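Local atomic coordinates of assembly chaperone of ribosomal protein L4 (Acl4) (Chaetomium thermophilum, PDB entry 5TQB), a protein that probably binds newly made ribosomal protein L4 with a superhelix of TPR-like helical hairpins and guards it until it is assembled into the ribosome. Residues A67-D72 against V103-R108; V112-I117 against E147-V152; A172-A177 against W188-N193. One frame throughout, in Å; residues are numbered along the deposited sequence.

Contact 1: residues A67-D72 against V103-R108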
ATOM      1  N   ALA B  67     -11.677  26.410   1.307  1.00 64.96           N
ATOM      2  CA  ALA B  67     -12.961  26.956   0.883  1.00 62.51           C
ATOM      3  C   ALA B  67     -14.098  26.059   1.360  1.00 61.15           C
ATOM      4  O   ALA B  67     -15.180  26.537   1.695  1.00 66.05           O
ATOM      5  CB  ALA B  67     -12.998  27.103  -0.625  1.00 63.27           C
ATOM      6  N   ALA B  68     -13.844  24.756   1.400  1.00 59.90           N
ATOM      7  CA  ALA B  68     -14.838  23.807   1.881  1.00 60.26           C
ATOM      8  C   ALA B  68     -15.146  24.055   3.354  1.00 64.32           C
ATOM      9  O   ALA B  68     -16.297  23.942   3.787  1.00 65.61           O
ATOM     10  CB  ALA B  68     -14.356  22.382   1.663  1.00 58.29           C
ATOM     11  N   VAL B  69     -14.119  24.407   4.121  1.00 64.26           N
ATOM     12  CA  VAL B  69     -14.296  24.696   5.540  1.00 63.32           C
ATOM     13  C   VAL B  69     -15.147  25.945   5.736  1.00 65.59           C
ATOM     14  O   VAL B  69     -16.042  25.969   6.578  1.00 67.82           O
ATOM     15  CB  VAL B  69     -12.938  24.874   6.247  1.00 64.90           C
ATOM     16  CG1 VAL B  69     -13.117  25.408   7.666  1.00 65.12           C
ATOM     17  CG2 VAL B  69     -12.195  23.553   6.278  1.00 62.97           C
ATOM     18  N   LYS B  70     -14.862  26.984   4.958  1.00 66.08           N
ATOM     19  CA  LYS B  70     -15.596  28.235   5.075  1.00 71.30           C
ATOM     20  C   LYS B  70     -17.082  28.033   4.786  1.00 74.80           C
ATOM     21  O   LYS B  70     -17.917  28.792   5.267  1.00 77.53           O
ATOM     22  CB  LYS B  70     -15.003  29.293   4.143  1.00 76.78           C
ATOM     23  CG  LYS B  70     -13.649  29.814   4.605  1.00 83.43           C
ATOM     24  CD  LYS B  70     -12.934  30.598   3.513  1.00 89.66           C
ATOM     25  CE  LYS B  70     -11.492  30.893   3.899  1.00 93.85           C
ATOM     26  NZ  LYS B  70     -10.658  31.256   2.720  1.00 97.59           N
ATOM     27  N   VAL B  71     -17.404  26.998   4.014  1.00 75.46           N
ATOM     28  CA  VAL B  71     -18.792  26.652   3.709  1.00 77.35           C
ATOM     29  C   VAL B  71     -19.437  25.832   4.830  1.00 76.89           C
ATOM     30  O   VAL B  71     -20.651  25.866   5.002  1.00 77.36           O
ATOM     31  CB  VAL B  71     -18.875  25.852   2.387  1.00 80.06           C
ATOM     32  CG1 VAL B  71     -20.263  25.265   2.174  1.00 84.84           C
ATOM     33  CG2 VAL B  71     -18.494  26.733   1.210  1.00 80.19           C
ATOM     34  N   ASP B  72     -18.622  25.097   5.585  1.00 78.40           N
ATOM     35  CA  ASP B  72     -19.115  24.195   6.632  1.00 77.02           C
ATOM     36  C   ASP B  72     -18.174  24.230   7.841  1.00 74.70           C
ATOM     37  O   ASP B  72     -17.494  23.247   8.154  1.00 71.29           O
ATOM     38  CB  ASP B  72     -19.230  22.769   6.068  1.00 76.30           C
ATOM     39  CG  ASP B  72     -19.880  21.792   7.039  1.00 76.90           C
ATOM     40  OD1 ASP B  72     -20.716  22.219   7.862  1.00 77.74           O
ATOM     41  OD2 ASP B  72     -19.556  20.585   6.966  1.00 77.52           O
ATOM     42  N   VAL B 103      -2.244  20.650  14.753  1.00 61.19           N
ATOM     43  CA  VAL B 103      -2.998  20.095  15.872  1.00 60.18           C
ATOM     44  C   VAL B 103      -4.392  20.722  15.959  1.00 59.15           C
ATOM     45  O   VAL B 103      -5.373  20.033  16.242  1.00 58.12           O
ATOM     46  CB  VAL B 103      -2.267  20.326  17.201  1.00 57.84           C
ATOM     47  CG1 VAL B 103      -3.118  19.842  18.370  1.00 56.98           C
ATOM     48  CG2 VAL B 103      -0.928  19.611  17.194  1.00 58.64           C
ATOM     49  N   ALA B 104      -4.464  22.029  15.725  1.00 58.28           N
ATOM     50  CA  ALA B 104      -5.732  22.746  15.748  1.00 61.25           C
ATOM     51  C   ALA B 104      -6.682  22.176  14.695  1.00 63.23           C
ATOM     52  O   ALA B 104      -7.843  21.897  14.986  1.00 67.58           O
ATOM     53  CB  ALA B 104      -5.505  24.234  15.514  1.00 59.14           C
ATOM     54  N   TRP B 105      -6.183  21.994  13.476  1.00 60.92           N
ATOM     55  CA  TRP B 105      -6.986  21.404  12.409  1.00 60.75           C
ATOM     56  C   TRP B 105      -7.390  19.964  12.736  1.00 58.61           C
ATOM     57  O   TRP B 105      -8.536  19.563  12.509  1.00 55.11           O
ATOM     58  CB  TRP B 105      -6.231  21.444  11.079  1.00 60.99           C
ATOM     59  CG  TRP B 105      -6.234  22.785  10.409  1.00 62.10           C
ATOM     60  CD1 TRP B 105      -5.146  23.538  10.081  1.00 63.56           C
ATOM     61  CD2 TRP B 105      -7.381  23.529   9.979  1.00 63.61           C
ATOM     62  NE1 TRP B 105      -5.543  24.705   9.474  1.00 65.09           N
ATOM     63  CE2 TRP B 105      -6.911  24.726   9.402  1.00 64.50           C
ATOM     64  CE3 TRP B 105      -8.762  23.301  10.028  1.00 63.93           C
ATOM     65  CZ2 TRP B 105      -7.769  25.691   8.876  1.00 65.15           C
ATOM     66  CZ3 TRP B 105      -9.613  24.262   9.509  1.00 65.66           C
ATOM     67  CH2 TRP B 105      -9.113  25.441   8.938  1.00 66.71           C
ATOM     68  N   PHE B 106      -6.447  19.193  13.270  1.00 59.79           N
ATOM     69  CA  PHE B 106      -6.702  17.801  13.624  1.00 60.89           C
ATOM     70  C   PHE B 106      -7.778  17.718  14.698  1.00 64.23           C
ATOM     71  O   PHE B 106      -8.644  16.842  14.656  1.00 64.10           O
ATOM     72  CB  PHE B 106      -5.421  17.133  14.140  1.00 58.34           C
ATOM     73  CG  PHE B 106      -4.494  16.636  13.056  1.00 57.25           C
ATOM     74  CD1 PHE B 106      -3.120  16.827  13.161  1.00 58.84           C
ATOM     75  CD2 PHE B 106      -4.980  15.946  11.958  1.00 58.48           C
ATOM     76  CE1 PHE B 106      -2.256  16.361  12.180  1.00 55.76           C
ATOM     77  CE2 PHE B 106      -4.124  15.481  10.974  1.00 57.61           C
ATOM     78  CZ  PHE B 106      -2.761  15.689  11.086  1.00 56.66           C
ATOM     79  N   GLU B 107      -7.711  18.630  15.665  1.00 67.50           N
ATOM     80  CA  GLU B 107      -8.666  18.648  16.766  1.00 70.83           C
ATOM     81  C   GLU B 107     -10.068  18.936  16.253  1.00 66.13           C
ATOM     82  O   GLU B 107     -11.032  18.301  16.676  1.00 67.29           O
ATOM     83  CB  GLU B 107      -8.264  19.684  17.821  1.00 77.96           C
ATOM     84  CG  GLU B 107      -7.216  19.186  18.805  1.00 84.95           C
ATOM     85  CD  GLU B 107      -6.818  20.237  19.834  1.00 94.23           C
ATOM     86  OE1 GLU B 107      -7.318  21.380  19.756  1.00 97.10           O
ATOM     87  OE2 GLU B 107      -6.001  19.916  20.725  1.00 97.56           O
ATOM     88  N   ARG B 108     -10.178  19.890  15.337  1.00 64.01           N
ATOM     89  CA  ARG B 108     -11.457  20.196  14.711  1.00 64.33           C
ATOM     90  C   ARG B 108     -12.004  18.968  13.997  1.00 64.26           C
ATOM     91  O   ARG B 108     -13.209  18.712  14.016  1.00 65.63           O
ATOM     92  CB  ARG B 108     -11.305  21.343  13.715  1.00 65.97           C
ATOM     93  CG  ARG B 108     -11.142  22.705  14.373  1.00 66.62           C
ATOM     94  CD  ARG B 108     -12.124  23.724  13.833  1.00 71.52           C
ATOM     95  NE  ARG B 108     -11.517  24.641  12.871  1.00 73.56           N
ATOM     96  CZ  ARG B 108     -12.198  25.315  11.949  1.00 75.31           C
ATOM     97  NH1 ARG B 108     -13.513  25.162  11.835  1.00 71.86           N
ATOM     98  NH2 ARG B 108     -11.562  26.136  11.126  1.00 78.69           N
TER

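Contact 2: residues V112-I117 against E147-V152. With EDO (1,2-ethanediol), chain I.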
ATOM      1  N   VAL B 112     -15.524  16.588  14.952  1.00 66.38           N
ATOM      2  CA  VAL B 112     -16.563  16.195  14.007  1.00 65.58           C
ATOM      3  C   VAL B 112     -16.744  14.683  14.019  1.00 64.73           C
ATOM      4  O   VAL B 112     -17.867  14.189  14.074  1.00 66.07           O
ATOM      5  CB  VAL B 112     -16.228  16.662  12.578  1.00 63.52           C
ATOM      6  CG1 VAL B 112     -17.265  16.155  11.577  1.00 61.26           C
ATOM      7  CG2 VAL B 112     -16.146  18.180  12.528  1.00 64.31           C
ATOM      8  N   LEU B 113     -15.633  13.955  13.974  1.00 63.25           N
ATOM      9  CA  LEU B 113     -15.671  12.495  13.992  1.00 64.74           C
ATOM     10  C   LEU B 113     -16.335  11.946  15.254  1.00 66.50           C
ATOM     11  O   LEU B 113     -17.169  11.047  15.174  1.00 69.40           O
ATOM     12  CB  LEU B 113     -14.256  11.921  13.869  1.00 64.27           C
ATOM     13  CG  LEU B 113     -13.611  12.001  12.486  1.00 63.80           C
ATOM     14  CD1 LEU B 113     -12.113  11.704  12.573  1.00 65.45           C
ATOM     15  CD2 LEU B 113     -14.294  11.052  11.512  1.00 60.71           C
ATOM     16  N   ARG B 114     -15.968  12.481  16.415  1.00 65.98           N
ATOM     17  CA  ARG B 114     -16.527  11.998  17.676  1.00 68.50           C
ATOM     18  C   ARG B 114     -18.041  12.183  17.748  1.00 70.07           C
ATOM     19  O   ARG B 114     -18.748  11.332  18.292  1.00 70.57           O
ATOM     20  CB  ARG B 114     -15.864  12.689  18.865  1.00 71.47           C
ATOM     21  CG  ARG B 114     -14.835  11.826  19.563  1.00 74.09           C
ATOM     22  CD  ARG B 114     -14.316  12.507  20.805  1.00 77.18           C
ATOM     23  NE  ARG B 114     -13.471  13.656  20.489  1.00 76.56           N
ATOM     24  CZ  ARG B 114     -12.144  13.665  20.558  1.00 72.46           C
ATOM     25  NH1 ARG B 114     -11.472  12.584  20.940  1.00 71.47           N
ATOM     26  NH2 ARG B 114     -11.482  14.771  20.247  1.00 71.72           N
ATOM     27  N   ALA B 115     -18.531  13.291  17.197  1.00 69.80           N
ATOM     28  CA  ALA B 115     -19.967  13.564  17.165  1.00 70.04           C
ATOM     29  C   ALA B 115     -20.689  12.587  16.236  1.00 70.96           C
ATOM     30  O   ALA B 115     -21.767  12.095  16.558  1.00 70.54           O
ATOM     31  CB  ALA B 115     -20.222  14.995  16.729  1.00 68.78           C
ATOM     32  N   GLN B 116     -20.083  12.307  15.085  1.00 73.55           N
ATOM     33  CA  GLN B 116     -20.647  11.359  14.128  1.00 73.56           C
ATOM     34  C   GLN B 116     -20.701   9.951  14.716  1.00 73.96           C
ATOM     35  O   GLN B 116     -21.700   9.246  14.569  1.00 76.88           O
ATOM     36  CB  GLN B 116     -19.823  11.354  12.843  1.00 72.01           C
ATOM     37  CG  GLN B 116     -19.951  12.621  12.026  1.00 73.21           C
ATOM     38  CD  GLN B 116     -19.052  12.613  10.812  1.00 77.39           C
ATOM     39  OE1 GLN B 116     -18.069  11.873  10.756  1.00 78.93           O
ATOM     40  NE2 GLN B 116     -19.384  13.435   9.827  1.00 80.53           N
ATOM     41  N   ILE B 117     -19.617   9.552  15.376  1.00 71.84           N
ATOM     42  CA  ILE B 117     -19.566   8.283  16.098  1.00 71.59           C
ATOM     43  C   ILE B 117     -20.711   8.192  17.096  1.00 73.95           C
ATOM     44  O   ILE B 117     -21.424   7.193  17.144  1.00 74.00           O
ATOM     45  CB  ILE B 117     -18.229   8.124  16.855  1.00 69.30           C
ATOM     46  CG1 ILE B 117     -17.088   7.908  15.862  1.00 68.76           C
ATOM     47  CG2 ILE B 117     -18.280   6.940  17.819  1.00 68.51           C
ATOM     48  CD1 ILE B 117     -15.712   8.068  16.457  1.00 66.70           C
ATOM     49  N   GLU B 147      -6.638   7.182  14.019  1.00 61.36           N
ATOM     50  CA  GLU B 147      -5.562   7.634  13.151  1.00 57.51           C
ATOM     51  C   GLU B 147      -5.311   9.133  13.316  1.00 54.94           C
ATOM     52  O   GLU B 147      -4.188   9.599  13.155  1.00 52.34           O
ATOM     53  CB  GLU B 147      -5.890   7.312  11.692  1.00 52.48           C
ATOM     54  CG  GLU B 147      -5.856   5.821  11.355  1.00 55.77           C
ATOM     55  CD  GLU B 147      -6.688   5.467  10.114  1.00 58.84           C
ATOM     56  OE1 GLU B 147      -7.063   6.385   9.353  1.00 55.21           O
ATOM     57  OE2 GLU B 147      -6.972   4.267   9.904  1.00 60.36           O
ATOM     58  N   THR B 148      -6.360   9.884  13.640  1.00 56.02           N
ATOM     59  CA  THR B 148      -6.238  11.326  13.834  1.00 53.78           C
ATOM     60  C   THR B 148      -5.476  11.619  15.123  1.00 56.73           C
ATOM     61  O   THR B 148      -4.639  12.525  15.176  1.00 56.41           O
ATOM     62  CB  THR B 148      -7.621  12.004  13.887  1.00 52.24           C
ATOM     63  OG1 THR B 148      -8.292  11.826  12.630  1.00 57.73           O
ATOM     64  CG2 THR B 148      -7.492  13.489  14.170  1.00 50.63           C
ATOM     65  N   LEU B 149      -5.768  10.850  16.164  1.00 56.04           N
ATOM     66  CA  LEU B 149      -5.097  11.041  17.436  1.00 59.75           C
ATOM     67  C   LEU B 149      -3.628  10.689  17.252  1.00 61.72           C
ATOM     68  O   LEU B 149      -2.745  11.397  17.739  1.00 63.99           O
ATOM     69  CB  LEU B 149      -5.754  10.188  18.526  1.00 60.92           C
ATOM     70  CG  LEU B 149      -7.256  10.454  18.722  1.00 62.13           C
ATOM     71  CD1 LEU B 149      -7.834   9.549  19.794  1.00 64.37           C
ATOM     72  CD2 LEU B 149      -7.528  11.907  19.053  1.00 60.88           C
ATOM     73  N   CYS B 150      -3.373   9.618  16.506  1.00 60.78           N
ATOM     74  CA  CYS B 150      -2.010   9.198  16.210  1.00 56.15           C
ATOM     75  C   CYS B 150      -1.290  10.268  15.408  1.00 56.69           C
ATOM     76  O   CYS B 150      -0.101  10.512  15.613  1.00 58.67           O
ATOM     77  CB  CYS B 150      -2.010   7.879  15.440  1.00 53.66           C
ATOM     78  SG  CYS B 150      -2.464   6.428  16.442  1.00 65.48           S
ATOM     79  N   ALA B 151      -2.006  10.914  14.496  1.00 56.17           N
ATOM     80  CA  ALA B 151      -1.400  11.982  13.715  1.00 56.31           C
ATOM     81  C   ALA B 151      -0.930  13.109  14.635  1.00 55.89           C
ATOM     82  O   ALA B 151       0.124  13.699  14.409  1.00 61.52           O
ATOM     83  CB  ALA B 151      -2.364  12.507  12.679  1.00 54.34           C
ATOM     84  N   VAL B 152      -1.710  13.396  15.672  1.00 53.46           N
ATOM     85  CA  VAL B 152      -1.364  14.442  16.632  1.00 57.81           C
ATOM     86  C   VAL B 152      -0.163  14.028  17.486  1.00 58.72           C
ATOM     87  O   VAL B 152       0.713  14.843  17.773  1.00 60.03           O
ATOM     88  CB  VAL B 152      -2.569  14.796  17.532  1.00 60.72           C
ATOM     89  CG1 VAL B 152      -2.186  15.829  18.583  1.00 63.93           C
ATOM     90  CG2 VAL B 152      -3.709  15.325  16.684  1.00 60.23           C
TER
HETATM   91  C1  EDO I 405      -6.336   5.518   6.259  1.00 96.37           C
HETATM   92  O1  EDO I 405      -5.499   4.539   6.839  1.00 95.15           O
HETATM   93  C2  EDO I 405      -5.582   6.826   6.182  1.00 98.32           C
HETATM   94  O2  EDO I 405      -4.855   7.003   7.376  1.00100.82           O

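Contact 3: residues A172-A177 against W188-N193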
ATOM      1  N   ALA B 172      -2.019  10.609  26.609  1.00 76.26           N
ATOM      2  CA  ALA B 172      -3.474  10.717  26.655  1.00 75.43           C
ATOM      3  C   ALA B 172      -4.071  10.305  25.317  1.00 75.49           C
ATOM      4  O   ALA B 172      -5.147   9.706  25.257  1.00 75.62           O
ATOM      5  CB  ALA B 172      -3.886  12.139  27.003  1.00 74.43           C
ATOM      6  N   LEU B 173      -3.359  10.621  24.242  1.00 73.42           N
ATOM      7  CA  LEU B 173      -3.822  10.296  22.904  1.00 69.74           C
ATOM      8  C   LEU B 173      -3.816   8.790  22.657  1.00 67.23           C
ATOM      9  O   LEU B 173      -4.782   8.247  22.122  1.00 63.54           O
ATOM     10  CB  LEU B 173      -2.969  11.024  21.862  1.00 70.17           C
ATOM     11  CG  LEU B 173      -3.234  12.531  21.794  1.00 69.67           C
ATOM     12  CD1 LEU B 173      -2.059  13.272  21.179  1.00 69.03           C
ATOM     13  CD2 LEU B 173      -4.504  12.798  21.003  1.00 68.41           C
ATOM     14  N   ILE B 174      -2.745   8.111  23.063  1.00 69.54           N
ATOM     15  CA  ILE B 174      -2.621   6.680  22.783  1.00 69.27           C
ATOM     16  C   ILE B 174      -3.506   5.829  23.697  1.00 69.83           C
ATOM     17  O   ILE B 174      -3.870   4.710  23.338  1.00 70.00           O
ATOM     18  CB  ILE B 174      -1.149   6.180  22.846  1.00 70.18           C
ATOM     19  CG1 ILE B 174      -0.554   6.396  24.241  1.00 73.25           C
ATOM     20  CG2 ILE B 174      -0.307   6.876  21.780  1.00 65.02           C
ATOM     21  CD1 ILE B 174       0.808   5.742  24.443  1.00 75.41           C
ATOM     22  N   THR B 175      -3.855   6.349  24.871  1.00 72.91           N
ATOM     23  CA  THR B 175      -4.795   5.647  25.748  1.00 73.20           C
ATOM     24  C   THR B 175      -6.195   5.659  25.130  1.00 71.97           C
ATOM     25  O   THR B 175      -6.869   4.627  25.086  1.00 73.06           O
ATOM     26  CB  THR B 175      -4.846   6.242  27.183  1.00 87.61           C
ATOM     27  OG1 THR B 175      -4.974   7.669  27.123  1.00 89.57           O
ATOM     28  CG2 THR B 175      -3.591   5.873  27.968  1.00 86.49           C
ATOM     29  N   GLU B 176      -6.623   6.820  24.641  1.00 68.21           N
ATOM     30  CA  GLU B 176      -7.911   6.931  23.965  1.00 73.26           C
ATOM     31  C   GLU B 176      -7.942   6.118  22.665  1.00 73.21           C
ATOM     32  O   GLU B 176      -8.946   5.484  22.351  1.00 73.67           O
ATOM     33  CB  GLU B 176      -8.249   8.397  23.675  1.00 79.26           C
ATOM     34  CG  GLU B 176      -9.539   8.581  22.865  1.00 85.53           C
ATOM     35  CD  GLU B 176      -9.895  10.039  22.614  1.00 89.65           C
ATOM     36  OE1 GLU B 176      -9.313  10.924  23.278  1.00 93.59           O
ATOM     37  OE2 GLU B 176     -10.762  10.298  21.749  1.00 87.61           O
ATOM     38  N   ALA B 177      -6.844   6.135  21.913  1.00 69.76           N
ATOM     39  CA  ALA B 177      -6.793   5.447  20.625  1.00 65.98           C
ATOM     40  C   ALA B 177      -6.853   3.926  20.781  1.00 70.03           C
ATOM     41  O   ALA B 177      -7.505   3.244  19.988  1.00 68.83           O
ATOM     42  CB  ALA B 177      -5.546   5.852  19.864  1.00 63.21           C
ATOM     43  N   TRP B 188      -1.377   0.559  17.797  1.00 64.07           N
ATOM     44  CA  TRP B 188      -0.309  -0.112  18.530  1.00 67.65           C
ATOM     45  C   TRP B 188       1.057   0.247  17.964  1.00 66.74           C
ATOM     46  O   TRP B 188       2.063   0.258  18.675  1.00 64.30           O
ATOM     47  CB  TRP B 188      -0.543  -1.618  18.521  1.00 67.15           C
ATOM     48  CG  TRP B 188      -1.782  -1.950  19.272  1.00 68.87           C
ATOM     49  CD1 TRP B 188      -2.978  -2.343  18.751  1.00 69.15           C
ATOM     50  CD2 TRP B 188      -1.963  -1.875  20.689  1.00 71.30           C
ATOM     51  NE1 TRP B 188      -3.891  -2.532  19.760  1.00 71.56           N
ATOM     52  CE2 TRP B 188      -3.292  -2.250  20.959  1.00 72.67           C
ATOM     53  CE3 TRP B 188      -1.128  -1.533  21.756  1.00 72.02           C
ATOM     54  CZ2 TRP B 188      -3.804  -2.297  22.252  1.00 75.75           C
ATOM     55  CZ3 TRP B 188      -1.637  -1.582  23.041  1.00 74.20           C
ATOM     56  CH2 TRP B 188      -2.962  -1.960  23.278  1.00 77.28           C
ATOM     57  N   GLN B 189       1.071   0.562  16.676  1.00 66.26           N
ATOM     58  CA  GLN B 189       2.255   1.091  16.031  1.00 65.11           C
ATOM     59  C   GLN B 189       2.647   2.401  16.713  1.00 63.68           C
ATOM     60  O   GLN B 189       3.825   2.650  16.994  1.00 60.07           O
ATOM     61  CB  GLN B 189       1.946   1.327  14.559  1.00 63.49           C
ATOM     62  CG  GLN B 189       3.154   1.446  13.678  1.00 65.67           C
ATOM     63  CD  GLN B 189       2.820   1.177  12.227  1.00 63.11           C
ATOM     64  OE1 GLN B 189       2.337   0.099  11.875  1.00 63.16           O
ATOM     65  NE2 GLN B 189       3.074   2.162  11.376  1.00 63.93           N
ATOM     66  N   THR B 190       1.642   3.223  16.994  1.00 60.78           N
ATOM     67  CA  THR B 190       1.863   4.542  17.571  1.00 59.35           C
ATOM     68  C   THR B 190       2.207   4.430  19.048  1.00 61.55           C
ATOM     69  O   THR B 190       2.950   5.253  19.579  1.00 62.45           O
ATOM     70  CB  THR B 190       0.630   5.445  17.372  1.00 54.96           C
ATOM     71  OG1 THR B 190       0.353   5.553  15.973  1.00 56.50           O
ATOM     72  CG2 THR B 190       0.861   6.844  17.931  1.00 54.01           C
ATOM     73  N   VAL B 191       1.666   3.411  19.709  1.00 62.21           N
ATOM     74  CA  VAL B 191       2.015   3.138  21.093  1.00 64.11           C
ATOM     75  C   VAL B 191       3.510   2.829  21.153  1.00 66.99           C
ATOM     76  O   VAL B 191       4.221   3.319  22.029  1.00 69.52           O
ATOM     77  CB  VAL B 191       1.176   1.967  21.664  1.00 63.58           C
ATOM     78  CG1 VAL B 191       1.787   1.412  22.950  1.00 63.32           C
ATOM     79  CG2 VAL B 191      -0.255   2.415  21.925  1.00 63.88           C
ATOM     80  N   ALA B 192       3.987   2.034  20.201  1.00 67.01           N
ATOM     81  CA  ALA B 192       5.396   1.657  20.156  1.00 69.00           C
ATOM     82  C   ALA B 192       6.278   2.880  19.926  1.00 68.12           C
ATOM     83  O   ALA B 192       7.330   3.025  20.554  1.00 66.86           O
ATOM     84  CB  ALA B 192       5.629   0.629  19.067  1.00 68.78           C
ATOM     85  N   ASN B 193       5.835   3.753  19.024  1.00 65.41           N
ATOM     86  CA  ASN B 193       6.552   4.978  18.702  1.00 64.07           C
ATOM     87  C   ASN B 193       6.846   5.755  19.971  1.00 66.66           C
ATOM     88  O   ASN B 193       7.990   6.130  20.227  1.00 68.04           O
ATOM     89  CB  ASN B 193       5.726   5.840  17.749  1.00 65.15           C
ATOM     90  CG  ASN B 193       6.576   6.562  16.722  1.00 66.11           C
ATOM     91  OD1 ASN B 193       7.737   6.883  16.971  1.00 68.61           O
ATOM     92  ND2 ASN B 193       6.001   6.814  15.553  1.00 64.80           N
TER

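Contact 1: residues A67-D72 against V103-R108
V69 projects from helix 58-71 towards the ends of two long side chains of helix 100-125, W105 and R108, and its two methyls make all the close contacts. CG1 lies 4.1 Å from CZ3 of W105, beside the outer edge of the six-membered ring and near the ring plane. The indole therefore presents its rim to the valine rather than its flat surface. CG2 of V69 reaches the same carbon, CZ3 of W105, at 4.2 Å, so the rim atom faces the fork of the valine. W105 gets there with CG opposite the carbonyl carbon (chi1 -78°), a turn that brings the ring across from a CB that does not itself point at V69. R108, one turn further on, extends head-on towards the valine. Its chain is bent at chi2 and chi3, and NH2 of R108 comes within 3.9 Å of CG1 of V69, the guanidinium plane oblique to the methyl. No hydrogen bond crosses between the two segments, whose backbones stay well apart: CA of V69 and CA of W105 are 10.6 Å from each other. Helix 86-94 touches both sides, V69 resting on L91 and W105 on A92. Helix 41-54 packs against A67, A68 and V71, L45 meeting all three, while V103 and F106 lean on helix 131-156.

Contact 2: residues V112-I117 against E147-V152
L113 and R114 face T148 and L149 across an antiparallel helical hairpin, helices 100-125 and 131-156, consistent with the helix-pair architecture of TPR-type alpha-solenoids. L113 points at the neighbouring helix, with CG placed opposite the carbonyl carbon (chi1 -74°), and its CD1 stops 3.8 Å from OG1 of T148. This is a van der Waals meeting of a methyl with a hydroxyl whose proton is already spent: OG1 of T148 is hydrogen-bonded to the backbone carbonyl of R144, one turn back, which lets the polar atom sit in a buried interface. P85 packs against L113 from a loop. One residue further on, R114 reaches alongside L149, its NH1 lying 4.4 Å from CD2 of L149, with the guanidinium oblique to the methyl. That loose approach is secondary, since NH1 of R114 is committed to a salt bridge with E176 of helix 166-180. E147, on the same helix as T148, takes no part in the contact with 112-117; its carboxylate accepts R144 in a salt bridge and the indole NE1 of W184 in a hydrogen bond, both at OE2. Shortening E147 to an alanine removes the carboxylate and would probably leave R144 without this charge partner and W184 NE1 without this acceptor. E147 and T148 also pack against an aromatic side chain of another protein's chain. A 1,2-ethanediol molecule, probably from the crystallisation liquor, straddles the E147 carboxylate: its O2 donates to OE1 of E147 at 3.0 Å, and its O1 makes a weak bond of 3.4 Å to OE2 of E147.

Contact 3: residues A172-A177 against W188-N193
The hydroxyl OG1 of T190 is hydrogen-bonded to the backbone carbonyl of E186, a turn earlier on its own helix, and the residue is left to meet I174 with its methyl. CG2 of T190 lies opposite the backbone N and stands 4.0 Å from CG2 of I174, the two side chains slanting past each other. I174 makes its second contact nearer its backbone, at the branch point: CG2 of V191 approaches CB of I174 at 4.0 Å. The isoleucine has CG1 between its backbone N and carbonyl carbon (chi1 61°), which places CG2 opposite the carbonyl carbon, on the way to the threonine. All the touching groups are short and branched, and the helices come close enough for CA of I174 and CA of V191 to be 6.1 Å apart. Helices 166-180 and 185-197 run in broadly opposite senses here, splayed well away from parallel axes, and T178, on helix 166-180, also packs against V191. With aliphatic carbons alone meeting and no hydrogen bond crossing, the contact depends on the fit of buried methyls, while the polar atom of T190 is satisfied within its own helix.

In the fold
The three contacts follow one another along the chain. Contacts 2 and 3 each join helices adjacent in the sequence, whereas contact 1 skips over helices 79-82 and 86-94. Contacts 1 and 2 share helix 100-125, and F106 of contact 1 packs on A151 and V152 of contact 2. Contact 2 passes to contact 3 through L149 against E176 and V152 resting on L173; contacts 1 and 3 do not touch, their centres about 24 Å apart. Contact 3 is fully buried and purely aliphatic. Contact 2 is largely buried, with an exposed arginine at its border, and contact 1 is only partly buried, a valine meeting an aromatic edge and a guanidinium. Each has a residue within reach of the other protein's chain.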